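Local atomic coordinates of eukaryotic translation initiation factor 2D (Homo sapiens, PDB entry 5W2F), a protein that delivers tRNA to the P-site of the eukaryotic ribosome without requiring GTP, and is represented here by its C-terminal part. Residues 53-58 against 77-82. Numbering follows the deposited sequence.
Sequences NLVRLD and LPWDSL
Val55 sets its CG2 methyl squarely on the indole of Trp79, 3.5 Å from the centroid of the six-membered ring and 7° off the normal, a CH-pi contact made face-on. Val55 CG1, anti to the backbone N (chi1 178°), lies 3.9 Å from Leu82 CD2, leaving CG2 for the ring. The indole NE1 donates to O of Lys52, the residue before Asn53. Beneath these side chains runs a short antiparallel ladder, in which Val55 N reaches Leu77 O at 2.8 Å and Leu77 N returns to Val55 O at 2.9 Å. A longer bond, Trp79 N to Asn53 O at 3.3 Å with an N-H...O angle of 150°, carries the pairing into the first turn of helix 79-89. Leu57 slants across Leu77, its CD1 3.9 Å from Leu77 CG, while Leu54, whose CB points away, brings CD2 back over the Pro78 ring, 3.7 Å from Pro78 N. The pairing forms the two-stranded sheet of the SWIB/MDM2 region. Helix 30-43 meets Val55, Trp79 and Leu82 through Ala41, Ile38 and Val37, and Ile65 of helix 59-65 touches Leu57, Leu77 and Leu82, so both strands and the start of helix 79-89 lie against those two helices.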
loop_
_atom_site.group_PDB
_atom_site.type_symbol
_atom_site.label_atom_id
_atom_site.label_comp_id
_atom_site.label_asym_id
_atom_site.label_seq_id
_atom_site.Cartn_x
_atom_site.Cartn_y
_atom_site.Cartn_z
ATOM N N ASN A 53 8.966 -11.278 -29.089
ATOM C CA ASN A 53 9.267 -10.824 -27.723
ATOM C C ASN A 53 8.974 -9.331 -27.512
ATOM O O ASN A 53 8.991 -8.874 -26.367
ATOM C CB ASN A 53 10.730 -11.080 -27.326
ATOM C CG ASN A 53 10.979 -12.448 -26.716
ATOM O OD1 ASN A 53 10.043 -13.192 -26.371
ATOM N ND2 ASN A 53 12.250 -12.768 -26.518
ATOM N N LEU A 54 8.739 -8.575 -28.591
ATOM C CA LEU A 54 8.612 -7.116 -28.515
ATOM C C LEU A 54 7.222 -6.647 -28.862
ATOM O O LEU A 54 6.570 -7.210 -29.735
ATOM C CB LEU A 54 9.594 -6.467 -29.483
ATOM C CG LEU A 54 11.060 -6.814 -29.256
ATOM C CD1 LEU A 54 11.891 -6.121 -30.305
ATOM C CD2 LEU A 54 11.556 -6.428 -27.871
ATOM N N VAL A 55 6.818 -5.571 -28.205
ATOM C CA VAL A 55 5.557 -4.892 -28.456
ATOM C C VAL A 55 5.851 -3.481 -28.948
ATOM O O VAL A 55 6.638 -2.757 -28.332
ATOM C CB VAL A 55 4.696 -4.853 -27.174
ATOM C CG1 VAL A 55 3.396 -4.083 -27.425
ATOM C CG2 VAL A 55 4.400 -6.279 -26.703
ATOM N N ARG A 56 5.221 -3.106 -30.067
ATOM C CA ARG A 56 5.320 -1.761 -30.613
ATOM C C ARG A 56 4.259 -0.912 -29.918
ATOM O O ARG A 56 3.074 -1.155 -30.061
ATOM C CB ARG A 56 5.084 -1.760 -32.119
ATOM C CG ARG A 56 6.062 -2.610 -32.917
ATOM C CD ARG A 56 5.654 -2.719 -34.392
ATOM N NE ARG A 56 4.676 -3.798 -34.629
ATOM C CZ ARG A 56 3.349 -3.666 -34.792
ATOM N NH1 ARG A 56 2.738 -2.468 -34.794
ATOM N NH2 ARG A 56 2.615 -4.775 -34.991
ATOM N N LEU A 57 4.682 0.115 -29.209
ATOM C CA LEU A 57 3.758 0.934 -28.468
ATOM C C LEU A 57 2.964 1.847 -29.418
ATOM O O LEU A 57 3.520 2.515 -30.281
ATOM C CB LEU A 57 4.465 1.747 -27.395
ATOM C CG LEU A 57 4.874 1.034 -26.088
ATOM C CD1 LEU A 57 5.770 -0.162 -26.232
ATOM C CD2 LEU A 57 5.488 2.074 -25.168
ATOM N N ASP A 58 1.650 1.859 -29.234
ATOM C CA ASP A 58 0.759 2.739 -29.971
ATOM C C ASP A 58 0.683 4.083 -29.242
ATOM O O ASP A 58 1.311 4.257 -28.177
ATOM C CB ASP A 58 -0.607 2.058 -30.157
ATOM C CG ASP A 58 -1.392 1.888 -28.865
ATOM O OD1 ASP A 58 -0.822 1.994 -27.766
ATOM O OD2 ASP A 58 -2.602 1.612 -28.973
ATOM N N LEU A 77 8.997 -2.203 -26.685
ATOM C CA LEU A 77 9.392 -2.751 -25.402
ATOM C C LEU A 77 9.159 -4.238 -25.373
ATOM O O LEU A 77 8.141 -4.714 -25.880
ATOM C CB LEU A 77 8.590 -2.127 -24.262
ATOM C CG LEU A 77 8.889 -0.683 -23.922
ATOM C CD1 LEU A 77 7.956 -0.198 -22.823
ATOM C CD2 LEU A 77 10.330 -0.528 -23.470
ATOM N N PRO A 78 10.085 -4.985 -24.743
ATOM C CA PRO A 78 9.741 -6.353 -24.410
ATOM C C PRO A 78 8.510 -6.427 -23.518
ATOM O O PRO A 78 8.262 -5.522 -22.730
ATOM C CB PRO A 78 10.947 -6.866 -23.640
ATOM C CG PRO A 78 12.003 -5.843 -23.788
ATOM C CD PRO A 78 11.381 -4.569 -24.184
ATOM N N TRP A 79 7.762 -7.520 -23.632
ATOM C CA TRP A 79 6.536 -7.696 -22.835
ATOM C C TRP A 79 6.743 -7.393 -21.360
ATOM O O TRP A 79 5.966 -6.673 -20.750
ATOM C CB TRP A 79 6.047 -9.125 -22.948
ATOM C CG TRP A 79 5.544 -9.525 -24.274
ATOM C CD1 TRP A 79 6.241 -10.172 -25.229
ATOM C CD2 TRP A 79 4.231 -9.319 -24.794
ATOM N NE1 TRP A 79 5.450 -10.403 -26.322
ATOM C CE2 TRP A 79 4.208 -9.892 -26.088
ATOM C CE3 TRP A 79 3.068 -8.726 -24.293
ATOM C CZ2 TRP A 79 3.075 -9.896 -26.884
ATOM C CZ3 TRP A 79 1.931 -8.736 -25.087
ATOM C CH2 TRP A 79 1.953 -9.301 -26.378
ATOM N N ASP A 80 7.815 -7.917 -20.786
ATOM C CA ASP A 80 8.016 -7.727 -19.345
ATOM C C ASP A 80 8.309 -6.285 -18.975
ATOM O O ASP A 80 7.851 -5.808 -17.940
ATOM C CB ASP A 80 9.065 -8.686 -18.813
ATOM C CG ASP A 80 8.562 -10.123 -18.797
ATOM O OD1 ASP A 80 7.718 -10.428 -17.944
ATOM O OD2 ASP A 80 8.986 -10.955 -19.638
ATOM N N SER A 81 9.060 -5.578 -19.816
ATOM C CA SER A 81 9.282 -4.161 -19.564
ATOM C C SER A 81 8.006 -3.357 -19.684
ATOM O O SER A 81 7.758 -2.451 -18.896
ATOM C CB SER A 81 10.302 -3.612 -20.546
ATOM O OG SER A 81 11.570 -4.240 -20.341
ATOM N N LEU A 82 7.202 -3.685 -20.688
ATOM C CA LEU A 82 5.923 -3.030 -20.862
ATOM C C LEU A 82 5.072 -3.203 -19.614
ATOM O O LEU A 82 4.506 -2.243 -19.087
ATOM C CB LEU A 82 5.211 -3.593 -22.090
ATOM C CG LEU A 82 3.790 -3.104 -22.335
ATOM C CD1 LEU A 82 3.761 -1.594 -22.508
ATOM C CD2 LEU A 82 3.197 -3.832 -23.530
#